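Local coordinates for Lin1840 protein (Listeria innocua serovar 6a, PDB 4ZOC) that probably hydrolyses terminal, non-reducing beta-D-glucosyl residues with release of beta-D-glucose, as a glycoside hydrolase family 3 enzyme involved in beta-1,2-glucan metabolism, at residues D157-S162 with K658-F663; I642-Q647 with V676-T681; K191-Y196 with N218-Y223; M89-H94 with V133-M138; S547-M552 with G638-Q643. The protein carries 2 engineered substitutions. All blocks are in the same frame, centred on the assembly; numbering follows the deposited sequence.

Interaction 1. Residues D157-S162 with K658-F663; sequences DPFLNS and KELKAF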
# COMPACT_ATOMS: atom_id res chain seq x y z
N ASP A 157 -9.75 12.88 -3.25
CA ASP A 157 -10.96 13.15 -2.44
C ASP A 157 -12.24 12.61 -3.02
O ASP A 157 -12.61 12.95 -4.13
CB ASP A 157 -11.15 14.65 -2.26
CG ASP A 157 -12.25 14.93 -1.28
OD1 ASP A 157 -12.15 14.38 -0.15
OD2 ASP A 157 -13.23 15.58 -1.68
N PRO A 158 -12.95 11.78 -2.26
CA PRO A 158 -14.18 11.18 -2.80
C PRO A 158 -15.24 12.24 -3.04
O PRO A 158 -16.03 12.07 -4.00
CB PRO A 158 -14.62 10.19 -1.75
CG PRO A 158 -13.43 9.98 -0.91
CD PRO A 158 -12.52 11.13 -1.03
N PHE A 159 -15.30 13.28 -2.18
CA PHE A 159 -16.37 14.34 -2.39
C PHE A 159 -16.14 15.16 -3.66
O PHE A 159 -17.06 15.27 -4.53
CB PHE A 159 -16.52 15.29 -1.19
CG PHE A 159 -17.59 16.30 -1.35
CD1 PHE A 159 -18.88 15.93 -1.29
CD2 PHE A 159 -17.28 17.62 -1.59
CE1 PHE A 159 -19.90 16.88 -1.44
CE2 PHE A 159 -18.26 18.55 -1.77
CZ PHE A 159 -19.56 18.17 -1.69
N LEU A 160 -14.97 15.74 -3.77
CA LEU A 160 -14.60 16.34 -5.01
C LEU A 160 -14.86 15.42 -6.18
O LEU A 160 -15.44 15.85 -7.24
CB LEU A 160 -13.12 16.75 -5.01
CG LEU A 160 -12.65 17.58 -6.18
CD1 LEU A 160 -13.48 18.86 -6.40
CD2 LEU A 160 -11.20 17.98 -6.07
N ASN A 161 -14.43 14.16 -6.11
CA ASN A 161 -14.55 13.32 -7.28
C ASN A 161 -16.02 13.09 -7.62
O ASN A 161 -16.40 13.00 -8.79
CB ASN A 161 -13.86 11.93 -7.11
CG ASN A 161 -12.35 12.07 -6.99
OD1 ASN A 161 -11.83 13.17 -7.29
ND2 ASN A 161 -11.66 11.01 -6.73
N SER A 162 -16.82 12.94 -6.56
CA SER A 162 -18.28 12.77 -6.73
C SER A 162 -18.93 14.00 -7.42
O SER A 162 -19.69 13.84 -8.37
CB SER A 162 -18.97 12.51 -5.38
OG SER A 162 -18.58 11.27 -4.77
N LYS A 658 -9.76 15.06 8.65
CA LYS A 658 -10.64 16.00 7.93
C LYS A 658 -11.19 15.29 6.68
O LYS A 658 -10.50 14.47 6.06
CB LYS A 658 -9.81 17.18 7.27
CG LYS A 658 -9.20 18.12 8.15
CD LYS A 658 -8.48 19.14 7.30
CE LYS A 658 -7.93 20.27 8.14
NZ LYS A 658 -7.23 20.07 9.42
N GLU A 659 -12.38 15.73 6.25
CA GLU A 659 -12.88 15.36 4.97
C GLU A 659 -13.50 16.57 4.31
O GLU A 659 -14.30 17.28 4.98
CB GLU A 659 -13.95 14.27 5.11
CG GLU A 659 -13.49 12.95 5.67
CD GLU A 659 -14.67 11.96 5.79
OE1 GLU A 659 -15.74 12.27 6.31
OE2 GLU A 659 -14.53 10.87 5.30
N LEU A 660 -13.22 16.80 3.03
CA LEU A 660 -13.87 17.88 2.33
C LEU A 660 -15.36 17.59 2.15
O LEU A 660 -15.72 16.48 1.72
CB LEU A 660 -13.28 18.08 0.91
CG LEU A 660 -13.67 19.31 0.13
CD1 LEU A 660 -13.09 20.59 0.74
CD2 LEU A 660 -13.25 19.09 -1.34
N LYS A 661 -16.21 18.58 2.47
CA LYS A 661 -17.64 18.40 2.36
C LYS A 661 -18.35 19.55 1.63
O LYS A 661 -19.56 19.43 1.38
CB LYS A 661 -18.27 18.26 3.75
CG LYS A 661 -17.83 17.06 4.57
CD LYS A 661 -18.17 15.78 4.00
CE LYS A 661 -17.75 14.67 4.99
NZ LYS A 661 -18.06 13.41 4.29
N ALA A 662 -17.61 20.61 1.24
CA ALA A 662 -18.13 21.65 0.43
C ALA A 662 -17.00 22.44 -0.13
O ALA A 662 -15.93 22.55 0.46
CB ALA A 662 -19.11 22.58 1.22
N PHE A 663 -17.24 22.99 -1.30
CA PHE A 663 -16.27 23.93 -1.92
C PHE A 663 -16.98 24.83 -2.92
O PHE A 663 -17.97 24.40 -3.54
CB PHE A 663 -15.12 23.14 -2.60
CG PHE A 663 -15.57 22.29 -3.77
CD1 PHE A 663 -15.97 21.01 -3.58
CD2 PHE A 663 -15.57 22.81 -5.06
CE1 PHE A 663 -16.34 20.24 -4.64
CE2 PHE A 663 -15.96 22.02 -6.12
CZ PHE A 663 -16.36 20.73 -5.92
O HOH W 1 -14.45 14.08 1.33
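Phe159, on the first turn of helix 158-173, lays its side chain against the backbone of Leu660, Lys661 and Ala662. Its CB starts only 3.2 Å from Leu660 O. With CG anti to the backbone N (chi1 -178°), the ring is carried past that carbonyl and along the strand. Farther out, one ring face lies beneath Lys661: the CA of Lys661 stands 4.2 Å from the Phe159 centroid, nearly on the ring normal, a CH-pi contact. Lys661 O belongs to the same cover, 3.3 Å from Phe159 CZ. At the ring edge, Phe159 CE2 meets Phe663 CD1 at 3.8 Å, and Leu160 CD1 packs on the Phe663 ring, 3.5 Å from Phe663 CZ.

The polar part of the joint sits at the helix start. Asp157 is the N-cap, its OD2 taking an almost straight bond (173°) from Leu160 N at 2.7 Å. Its OD1 accepts from Tyr565 OH and from a water that also donates to Leu660 O, so the cap is tied to the strand through solvent.

Lys661 and Ala662 both face Val644 in a classic beta bulge, which is the part of the strand that the Phe159 ring covers. A TIM-barrel helix is thereby docked on strand 659-668, an outer strand of the fibronectin type III-like sheet; Leu660 also packs on strand 638-648, and Ser162, on another side of the helix, packs on helix 221-228.

Interaction 2. Residues I642-Q647 with V676-T681; sequences IQVYLQ and VTFELT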
# COMPACT_ATOMS: atom_id res chain seq x y z
N ILE A 642 -12.91 28.54 -1.72
CA ILE A 642 -13.30 28.35 -0.30
C ILE A 642 -13.60 26.85 -0.14
O ILE A 642 -14.32 26.29 -0.96
CB ILE A 642 -14.54 29.15 0.08
CG1 ILE A 642 -14.28 30.65 -0.18
CG2 ILE A 642 -14.97 28.78 1.47
CD1 ILE A 642 -15.50 31.59 -0.10
N GLN A 643 -13.00 26.23 0.87
CA GLN A 643 -13.14 24.80 1.19
C GLN A 643 -13.69 24.64 2.59
O GLN A 643 -13.20 25.30 3.51
CB GLN A 643 -11.79 24.08 1.09
CG GLN A 643 -11.18 24.23 -0.31
CD GLN A 643 -9.71 24.11 -0.38
OE1 GLN A 643 -9.10 23.23 0.21
NE2 GLN A 643 -9.12 24.97 -1.14
N VAL A 644 -14.63 23.71 2.74
CA VAL A 644 -15.17 23.36 4.07
C VAL A 644 -14.95 21.88 4.31
O VAL A 644 -15.40 21.03 3.53
CB VAL A 644 -16.65 23.72 4.20
CG1 VAL A 644 -17.16 23.38 5.58
CG2 VAL A 644 -16.89 25.16 3.82
N TYR A 645 -14.30 21.61 5.46
CA TYR A 645 -14.03 20.28 5.93
C TYR A 645 -14.74 19.96 7.25
O TYR A 645 -15.00 20.84 8.11
CB TYR A 645 -12.51 20.12 6.09
CG TYR A 645 -11.67 20.35 4.87
CD1 TYR A 645 -11.26 21.61 4.53
CD2 TYR A 645 -11.18 19.28 4.15
CE1 TYR A 645 -10.45 21.85 3.43
CE2 TYR A 645 -10.42 19.48 2.99
CZ TYR A 645 -10.05 20.75 2.65
OH TYR A 645 -9.28 20.98 1.57
N LEU A 646 -15.11 18.73 7.38
CA LEU A 646 -15.63 18.20 8.60
C LEU A 646 -14.73 17.05 9.21
O LEU A 646 -14.13 16.21 8.47
CB LEU A 646 -16.99 17.65 8.32
CG LEU A 646 -18.08 17.80 9.36
CD1 LEU A 646 -18.20 19.30 9.79
CD2 LEU A 646 -19.33 17.24 8.71
N GLN A 647 -14.59 17.05 10.54
CA GLN A 647 -14.02 16.02 11.28
C GLN A 647 -15.00 15.46 12.34
O GLN A 647 -15.60 16.23 13.08
CB GLN A 647 -12.77 16.48 12.00
CG GLN A 647 -12.11 15.38 12.84
CD GLN A 647 -10.92 15.86 13.66
OE1 GLN A 647 -10.74 17.04 13.91
NE2 GLN A 647 -10.07 14.91 14.06
N VAL A 676 -20.94 33.61 0.62
CA VAL A 676 -21.40 32.35 0.01
C VAL A 676 -21.84 31.51 1.16
O VAL A 676 -21.36 31.65 2.30
CB VAL A 676 -20.36 31.63 -0.93
CG1 VAL A 676 -20.39 32.18 -2.34
CG2 VAL A 676 -18.95 31.73 -0.43
N THR A 677 -22.81 30.67 0.89
CA THR A 677 -23.37 29.84 1.95
C THR A 677 -23.25 28.41 1.55
O THR A 677 -23.37 28.07 0.39
CB THR A 677 -24.84 30.18 2.28
OG1 THR A 677 -25.61 30.05 1.07
CG2 THR A 677 -24.94 31.56 2.74
N PHE A 678 -22.97 27.56 2.51
CA PHE A 678 -22.89 26.10 2.22
C PHE A 678 -23.86 25.37 3.14
O PHE A 678 -24.01 25.76 4.26
CB PHE A 678 -21.48 25.56 2.47
CG PHE A 678 -20.39 26.23 1.72
CD1 PHE A 678 -20.11 25.87 0.40
CD2 PHE A 678 -19.65 27.23 2.30
CE1 PHE A 678 -19.08 26.49 -0.26
CE2 PHE A 678 -18.62 27.84 1.64
CZ PHE A 678 -18.34 27.47 0.36
N GLU A 679 -24.51 24.32 2.68
CA GLU A 679 -25.33 23.45 3.55
C GLU A 679 -24.61 22.13 3.72
O GLU A 679 -24.36 21.41 2.74
CB GLU A 679 -26.71 23.21 2.93
CG GLU A 679 -27.62 22.36 3.82
CD GLU A 679 -28.96 22.06 3.26
OE1 GLU A 679 -29.75 21.48 4.00
OE2 GLU A 679 -29.24 22.38 2.08
N LEU A 680 -24.23 21.78 4.94
CA LEU A 680 -23.63 20.46 5.18
C LEU A 680 -24.80 19.68 5.74
O LEU A 680 -25.22 19.94 6.89
CB LEU A 680 -22.47 20.54 6.17
CG LEU A 680 -21.33 21.55 5.85
CD1 LEU A 680 -20.15 21.46 6.76
CD2 LEU A 680 -20.87 21.40 4.47
N THR A 681 -25.34 18.77 4.93
CA THR A 681 -26.53 17.98 5.36
C THR A 681 -26.06 16.97 6.34
O THR A 681 -24.84 16.78 6.51
CB THR A 681 -27.23 17.27 4.20
OG1 THR A 681 -26.40 16.22 3.73
CG2 THR A 681 -27.63 18.21 3.09
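Ile642, Val644 and Leu646 meet Val676, Phe678 and Leu680 in the middle of a fibronectin type III-like beta sandwich. Strand 638-648 belongs to one sheet and strand 673-680 to the other; the axes of 642-647 and 676-680 come within 9.7 Å and cross at -24°. In each, every second side chain points into the shared interior.

Phe678 is the broadest of these groups. Val644 CG2 stands over one face of its ring, displaced toward the rim, 4.1 Å from the centroid in a CH-pi contact. Ile642 CG2 comes to the same ring obliquely, 3.8 Å from Phe678 CE2. The two methyls of Val644 divide the work: a chi1 of -178° sets CG1 opposite the backbone N and directs it to Leu680 CD1 at 3.7 Å, leaving CG2 for the ring. Leu646 touches Leu680 more loosely. On the outward face of strand 638-648, Tyr645 OH donates to Gln643 OE1. At the Val676 end the packing is tightest: Ile642 CD1 and Val676 CG2 meet tip to tip at 3.5 Å.

Interaction 3. Residues K191-Y196 with N218-Y223; sequences KHFAAY and NYLPAY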
# COMPACT_ATOMS: atom_id res chain seq x y z
N LYS A 191 -16.66 4.65 -15.12
CA LYS A 191 -15.67 3.58 -15.08
C LYS A 191 -14.71 3.92 -13.89
O LYS A 191 -14.69 5.10 -13.44
CB LYS A 191 -14.92 3.41 -16.42
CG LYS A 191 -14.04 4.58 -16.76
CD LYS A 191 -13.56 4.51 -18.19
CE LYS A 191 -12.45 5.46 -18.52
NZ LYS A 191 -12.10 5.40 -19.93
N HIS A 192 -14.00 2.94 -13.37
CA HIS A 192 -14.03 1.53 -13.67
C HIS A 192 -14.53 0.85 -12.40
O HIS A 192 -13.93 0.97 -11.33
CB HIS A 192 -12.59 0.97 -14.00
CG HIS A 192 -11.91 1.66 -15.13
ND1 HIS A 192 -11.16 2.81 -14.95
CD2 HIS A 192 -11.82 1.36 -16.46
CE1 HIS A 192 -10.69 3.22 -16.13
NE2 HIS A 192 -11.06 2.34 -17.05
N PHE A 193 -15.63 0.13 -12.51
CA PHE A 193 -16.30 -0.39 -11.32
C PHE A 193 -15.56 -1.66 -10.87
O PHE A 193 -15.62 -2.66 -11.59
CB PHE A 193 -17.81 -0.63 -11.60
CG PHE A 193 -18.67 -0.61 -10.37
CD1 PHE A 193 -19.00 0.59 -9.75
CD2 PHE A 193 -19.13 -1.82 -9.84
CE1 PHE A 193 -19.81 0.61 -8.62
CE2 PHE A 193 -19.96 -1.81 -8.72
CZ PHE A 193 -20.26 -0.60 -8.09
N ALA A 194 -14.82 -1.69 -9.73
CA ALA A 194 -14.59 -0.63 -8.77
C ALA A 194 -13.22 -0.72 -8.21
O ALA A 194 -12.66 -1.80 -8.18
CB ALA A 194 -15.53 -0.74 -7.55
N ALA A 195 -12.72 0.44 -7.77
CA ALA A 195 -11.59 0.58 -6.86
C ALA A 195 -10.23 0.32 -7.56
O ALA A 195 -9.23 0.04 -6.93
CB ALA A 195 -11.73 -0.30 -5.65
N TYR A 196 -10.23 0.49 -8.88
CA TYR A 196 -9.08 0.19 -9.70
C TYR A 196 -7.82 1.01 -9.30
O TYR A 196 -6.70 0.60 -9.52
CB TYR A 196 -9.54 0.46 -11.17
CG TYR A 196 -8.62 0.28 -12.32
CD1 TYR A 196 -7.64 -0.69 -12.37
CD2 TYR A 196 -8.78 1.08 -13.42
CE1 TYR A 196 -6.78 -0.84 -13.48
CE2 TYR A 196 -8.00 0.86 -14.54
CZ TYR A 196 -6.97 -0.04 -14.56
OH TYR A 196 -6.17 -0.18 -15.67
N ASN A 218 -14.96 5.14 0.95
CA ASN A 218 -14.09 5.99 0.12
C ASN A 218 -14.09 5.68 -1.39
O ASN A 218 -13.95 6.58 -2.22
CB ASN A 218 -12.69 6.00 0.69
CG ASN A 218 -12.63 6.76 2.02
OD1 ASN A 218 -13.15 7.84 2.14
ND2 ASN A 218 -12.00 6.19 3.00
N TYR A 219 -14.25 4.40 -1.71
CA TYR A 219 -13.98 3.97 -3.10
C TYR A 219 -15.24 3.92 -3.96
O TYR A 219 -15.15 4.06 -5.18
CB TYR A 219 -13.26 2.60 -3.10
CG TYR A 219 -11.84 2.80 -2.74
CD1 TYR A 219 -11.46 2.91 -1.44
CD2 TYR A 219 -10.85 3.00 -3.74
CE1 TYR A 219 -10.16 3.20 -1.12
CE2 TYR A 219 -9.56 3.23 -3.39
CZ TYR A 219 -9.22 3.32 -2.07
OH TYR A 219 -7.91 3.66 -1.72
N LEU A 220 -16.41 3.69 -3.34
CA LEU A 220 -17.66 3.63 -4.11
C LEU A 220 -18.44 4.95 -4.28
O LEU A 220 -19.21 5.06 -5.25
CB LEU A 220 -18.58 2.57 -3.53
CG LEU A 220 -18.12 1.12 -3.53
CD1 LEU A 220 -19.19 0.21 -2.90
CD2 LEU A 220 -17.93 0.74 -4.95
N PRO A 221 -18.26 5.95 -3.40
CA PRO A 221 -19.19 7.06 -3.46
C PRO A 221 -19.24 7.80 -4.82
O PRO A 221 -20.33 8.21 -5.26
CB PRO A 221 -18.67 7.99 -2.41
CG PRO A 221 -18.34 7.00 -1.27
CD PRO A 221 -17.55 5.94 -2.07
N ALA A 222 -18.11 8.03 -5.48
CA ALA A 222 -18.16 8.80 -6.70
C ALA A 222 -18.91 8.03 -7.77
O ALA A 222 -19.73 8.63 -8.50
CB ALA A 222 -16.77 9.29 -7.15
N TYR A 223 -18.70 6.72 -7.89
CA TYR A 223 -19.48 5.92 -8.88
C TYR A 223 -20.99 6.11 -8.62
O TYR A 223 -21.81 6.30 -9.55
CB TYR A 223 -19.16 4.42 -8.88
CG TYR A 223 -17.72 4.02 -8.97
CD1 TYR A 223 -16.89 4.42 -10.03
CD2 TYR A 223 -17.17 3.28 -7.97
CE1 TYR A 223 -15.53 4.02 -10.11
CE2 TYR A 223 -15.84 2.94 -8.03
CZ TYR A 223 -15.03 3.31 -9.10
OH TYR A 223 -13.67 3.01 -9.00
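The ring of Tyr223 packs against backbone and side chains of segment 191-196. Over one face lies Phe193, whose CA sits above the ring while its own ring directs an edge at that face; the two planes stand 65° apart in an offset edge-to-face pair, centroids 5.3 Å from each other. At the edge of the Tyr223 ring, in its plane, Lys191 O approaches CE1 to 3.6 Å. Ala194 CB comes in obliquely, 3.7 Å from Tyr223 CE2, and also touches Leu220 CD2. The His192 ring is sandwiched between Lys191 CG and Tyr196 CE2.

The phenol end is fixed by polar bonds. Ala195 N donates to Tyr223 OH at 3.0 Å, close to straight (167°), and the hydroxyl is also bonded to Asp140 OD1. Since Asp140 holds His192 ND1 through its other oxygen, one carboxylate braces both segments. Ala195 CB completes the contact against Tyr219 CD2, 3.9 Å away.

Cis peptide bonds precede both His192 and Ala194 as strand 187-193 ends. This strand end, packed against the helices that follow it, belongs to the C-terminal rim of a TIM barrel, where these enzymes carry their active sites.

Interaction 4. Residues M89-H94 with V133-M138; sequences MADVIH and VTFSPM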
# COMPACT_ATOMS: atom_id res chain seq x y z
N MET A 89 -19.50 3.55 -29.48
CA MET A 89 -18.91 4.05 -28.27
C MET A 89 -17.45 4.45 -28.48
O MET A 89 -16.75 3.92 -29.39
CB MET A 89 -18.97 2.96 -27.22
CG MET A 89 -20.30 2.27 -27.09
SD MET A 89 -20.54 1.46 -25.50
CE MET A 89 -22.03 0.57 -25.87
N ALA A 90 -16.98 5.40 -27.66
CA ALA A 90 -15.60 5.87 -27.87
C ALA A 90 -15.02 6.42 -26.59
O ALA A 90 -15.76 6.76 -25.66
CB ALA A 90 -15.59 6.94 -28.94
N ASP A 91 -13.70 6.53 -26.56
CA ASP A 91 -13.01 7.17 -25.43
C ASP A 91 -12.89 8.68 -25.65
O ASP A 91 -11.96 9.10 -26.32
CB ASP A 91 -11.63 6.54 -25.29
CG ASP A 91 -11.74 5.11 -24.72
OD1 ASP A 91 -12.12 4.95 -23.53
OD2 ASP A 91 -11.45 4.22 -25.43
N VAL A 92 -13.87 9.44 -25.13
CA VAL A 92 -13.86 10.89 -25.06
C VAL A 92 -13.68 11.29 -23.62
O VAL A 92 -14.60 11.35 -22.85
CB VAL A 92 -15.10 11.50 -25.80
CG1 VAL A 92 -14.83 12.96 -26.06
CG2 VAL A 92 -15.37 10.60 -27.01
N ILE A 93 -12.41 11.51 -23.26
CA ILE A 93 -11.99 11.51 -21.84
C ILE A 93 -11.84 12.93 -21.34
O ILE A 93 -12.25 13.27 -20.22
CB ILE A 93 -10.67 10.74 -21.66
CG1 ILE A 93 -10.79 9.32 -22.31
CG2 ILE A 93 -10.21 10.76 -20.18
CD1 ILE A 93 -12.04 8.55 -21.85
N HIS A 94 -11.21 13.74 -22.12
CA HIS A 94 -11.06 15.18 -21.78
C HIS A 94 -11.05 15.99 -23.03
O HIS A 94 -10.25 16.94 -23.22
CB HIS A 94 -9.81 15.44 -20.90
CG HIS A 94 -8.52 14.98 -21.51
ND1 HIS A 94 -7.59 15.85 -22.02
CD2 HIS A 94 -7.97 13.76 -21.62
CE1 HIS A 94 -6.55 15.19 -22.48
NE2 HIS A 94 -6.77 13.91 -22.28
N VAL A 133 -21.85 7.05 -27.25
CA VAL A 133 -21.45 6.87 -25.85
C VAL A 133 -19.99 7.23 -25.66
O VAL A 133 -19.17 6.89 -26.49
CB VAL A 133 -21.53 5.33 -25.44
CG1 VAL A 133 -21.17 5.03 -24.01
CG2 VAL A 133 -22.89 4.77 -25.71
N THR A 134 -19.67 7.86 -24.53
CA THR A 134 -18.28 7.96 -24.14
C THR A 134 -17.97 7.21 -22.88
O THR A 134 -18.76 7.22 -21.93
CB THR A 134 -17.85 9.44 -23.96
OG1 THR A 134 -16.46 9.47 -23.57
CG2 THR A 134 -18.66 10.21 -22.84
N PHE A 135 -16.74 6.68 -22.84
CA PHE A 135 -16.22 5.95 -21.69
C PHE A 135 -15.63 6.93 -20.66
O PHE A 135 -14.38 6.97 -20.44
CB PHE A 135 -15.23 4.95 -22.13
CG PHE A 135 -15.78 3.87 -23.12
CD1 PHE A 135 -17.03 3.16 -22.83
CD2 PHE A 135 -15.06 3.55 -24.28
CE1 PHE A 135 -17.47 2.23 -23.68
CE2 PHE A 135 -15.49 2.52 -25.10
CZ PHE A 135 -16.69 1.87 -24.77
N SER A 136 -16.50 7.76 -20.13
CA SER A 136 -16.18 8.81 -19.18
C SER A 136 -17.45 9.16 -18.43
O SER A 136 -18.55 9.01 -18.97
CB SER A 136 -15.61 10.05 -19.92
OG SER A 136 -15.46 11.19 -19.11
N PRO A 137 -17.36 9.57 -17.16
CA PRO A 137 -16.20 9.90 -16.32
C PRO A 137 -15.46 8.68 -15.72
O PRO A 137 -16.04 7.64 -15.43
CB PRO A 137 -16.81 10.74 -15.23
CG PRO A 137 -18.17 10.16 -15.05
CD PRO A 137 -18.62 9.84 -16.46
N MET A 138 -14.13 8.85 -15.52
CA MET A 138 -13.35 7.92 -14.73
C MET A 138 -13.36 8.41 -13.27
O MET A 138 -12.87 9.54 -12.95
CB MET A 138 -11.94 7.85 -15.33
CG MET A 138 -11.04 6.84 -14.71
SD MET A 138 -10.22 7.45 -13.21
CE MET A 138 -8.83 6.31 -13.22
O HOH W 2 -13.02 11.35 -18.29
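Ala90 is bonded to the neighbouring strand through both its backbone N and its backbone O: the N donates to Val133 O at 2.9 Å and the O accepts from Phe135 N at 3.0 Å. Where the regular pairing stops, the Thr134 hydroxyl takes over. A chi1 of 180° turns OG1 away from the backbone N, and it reaches across to donate to Val92 O at 2.7 Å, well to the side of the C=O direction (108°).

Met89 and Val133 point the same way, CG and CB 3.7 Å apart, and Met89 CB packs on Phe135 CZ at 3.5 Å. Met89 SD adds an oblique Met-aromatic contact, while Asp91 OD1 meets the ring edge at Phe135 CD2 (3.3 Å). These are neighbouring parallel strands of the TIM barrel, joined by a beta-alpha-beta connection through helix 112-128.

Phe135 centres an inverse gamma turn; the following Ser136 shares a water with Ile93 O through its OG. Outside this shell, Tyr172 OH of helix 158-173 bonds Ser136 OG, and Lys191 NZ from the next barrel strand bonds Phe135 O.

Interaction 5. Residues S547-M552 with G638-Q643; sequences SGKLSM and GKEVIQ
At the seam between the GH3 C-terminal domain and the fibronectin type III-like domain, Lys549 of a loop forms a salt bridge with Glu640 on strand 638-648. Lys549 NZ donates to Glu640 OE2 at 2.7 Å on the syn side of the carboxylate. The same oxygen uses its anti lone pair for Val641 N at 2.8 Å, so one atom is clamped by the loop and by its own strand. A bend at chi2 (-61°) folds the lysine chain along Val641, the two side chains running in opposite directions, with Lys549 CG 3.9 Å from Val641 CB. Gly601 O is a second acceptor for the ammonium, which is buried.

Earlier in both segments, Ser547 CB rests 3.8 Å from Lys639 CB, and a water lies between Ser547 O and Lys639 O. The Ser547 hydroxyl turns to Lys665 NZ on the adjacent strand 659-668, while Lys639 NZ pairs with Glu373. The loop packs against the first half of strand 638-648, where Val641 also touches Phe110 and Lys665, and Glu640 touches Phe607 of strand 607-611.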
# COMPACT_ATOMS: atom_id res chain seq x y z
N SER A 547 -5.59 30.04 -10.32
CA SER A 547 -6.59 29.80 -9.37
C SER A 547 -6.88 28.38 -9.02
O SER A 547 -7.80 28.11 -8.21
CB SER A 547 -7.88 30.50 -9.78
OG SER A 547 -8.48 29.89 -10.90
N GLY A 548 -6.11 27.46 -9.59
CA GLY A 548 -6.19 26.05 -9.27
C GLY A 548 -5.57 25.67 -7.91
O GLY A 548 -4.75 26.39 -7.34
N LYS A 549 -6.08 24.55 -7.36
CA LYS A 549 -5.66 24.04 -6.03
C LYS A 549 -5.39 22.57 -6.26
O LYS A 549 -6.01 21.92 -7.12
CB LYS A 549 -6.75 24.14 -4.95
CG LYS A 549 -7.30 25.53 -4.70
CD LYS A 549 -6.24 26.53 -4.22
CE LYS A 549 -6.95 27.73 -3.62
NZ LYS A 549 -6.02 28.81 -3.08
N LEU A 550 -4.41 22.05 -5.57
CA LEU A 550 -4.09 20.63 -5.76
C LEU A 550 -5.26 19.75 -5.36
O LEU A 550 -5.80 19.90 -4.26
CB LEU A 550 -2.80 20.27 -4.99
CG LEU A 550 -1.50 20.85 -5.54
CD1 LEU A 550 -0.39 20.32 -4.57
CD2 LEU A 550 -1.17 20.53 -6.98
N SER A 551 -5.63 18.84 -6.27
CA SER A 551 -6.62 17.79 -5.94
C SER A 551 -5.98 16.43 -5.58
O SER A 551 -6.69 15.42 -5.24
CB SER A 551 -7.60 17.71 -7.10
OG SER A 551 -6.96 17.09 -8.15
N MET A 552 -4.63 16.41 -5.61
CA MET A 552 -3.84 15.26 -5.18
C MET A 552 -2.54 15.76 -4.53
O MET A 552 -1.89 16.67 -5.03
CB MET A 552 -3.60 14.33 -6.34
CG MET A 552 -3.11 12.96 -5.94
SD MET A 552 -2.98 11.83 -7.35
CE MET A 552 -2.71 10.31 -6.43
N GLY A 638 -9.13 38.18 -8.88
CA GLY A 638 -8.75 36.79 -8.85
C GLY A 638 -9.81 35.95 -8.28
O GLY A 638 -10.85 36.48 -7.82
N LYS A 639 -9.60 34.64 -8.36
CA LYS A 639 -10.48 33.66 -7.81
C LYS A 639 -9.82 32.87 -6.65
O LYS A 639 -8.64 32.53 -6.68
CB LYS A 639 -10.89 32.67 -8.92
CG LYS A 639 -11.78 33.29 -9.97
CD LYS A 639 -11.78 32.50 -11.24
CE LYS A 639 -12.52 33.24 -12.33
NZ LYS A 639 -12.66 32.25 -13.40
N GLU A 640 -10.61 32.58 -5.64
CA GLU A 640 -10.17 31.81 -4.50
C GLU A 640 -11.13 30.63 -4.37
O GLU A 640 -12.33 30.72 -4.71
CB GLU A 640 -10.25 32.68 -3.22
CG GLU A 640 -9.78 31.99 -1.93
CD GLU A 640 -8.35 31.46 -2.01
OE1 GLU A 640 -7.37 32.06 -1.52
OE2 GLU A 640 -8.20 30.37 -2.63
N VAL A 641 -10.62 29.52 -3.86
CA VAL A 641 -11.46 28.30 -3.62
C VAL A 641 -11.68 28.18 -2.15
O VAL A 641 -10.78 27.74 -1.40
CB VAL A 641 -10.85 26.99 -4.25
CG1 VAL A 641 -11.75 25.77 -3.99
CG2 VAL A 641 -10.67 27.18 -5.72
N ILE A 642 -12.91 28.54 -1.72
CA ILE A 642 -13.30 28.35 -0.30
C ILE A 642 -13.60 26.85 -0.14
O ILE A 642 -14.32 26.29 -0.96
CB ILE A 642 -14.54 29.15 0.08
CG1 ILE A 642 -14.28 30.65 -0.18
CG2 ILE A 642 -14.97 28.78 1.47
CD1 ILE A 642 -15.50 31.59 -0.10
N GLN A 643 -13.00 26.23 0.87
CA GLN A 643 -13.14 24.80 1.19
C GLN A 643 -13.69 24.64 2.59
O GLN A 643 -13.20 25.30 3.51
CB GLN A 643 -11.79 24.08 1.09
CG GLN A 643 -11.18 24.23 -0.31
CD GLN A 643 -9.71 24.11 -0.38
OE1 GLN A 643 -9.10 23.23 0.21
NE2 GLN A 643 -9.12 24.97 -1.14
O HOH W 3 -7.78 29.87 -6.22

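Overall arrangement
Along the chain, interactions 4 and 3 close in turn within the TIM barrel, on strands 87-90, 133-134 and 187-193 with helices 212-219 and 221-228; their centres lie about 16 Å apart and Lys191 links them. Interaction 3 and interaction 5 are both nested inside the long loop closed by interaction 1, which brings helix 158-173 to strand 659-668. Interactions 1, 2 and 5 gather on the fibronectin type III-like sandwich, with centres about 10 to 15 Å apart; interactions 2 and 5 share Ile642 and Gln643 on strand 638-648. That strand thus meets the opposite sheet with one face and the C-terminal domain with the other, while its neighbour 659-668 fastens the barrel, joining all three domains.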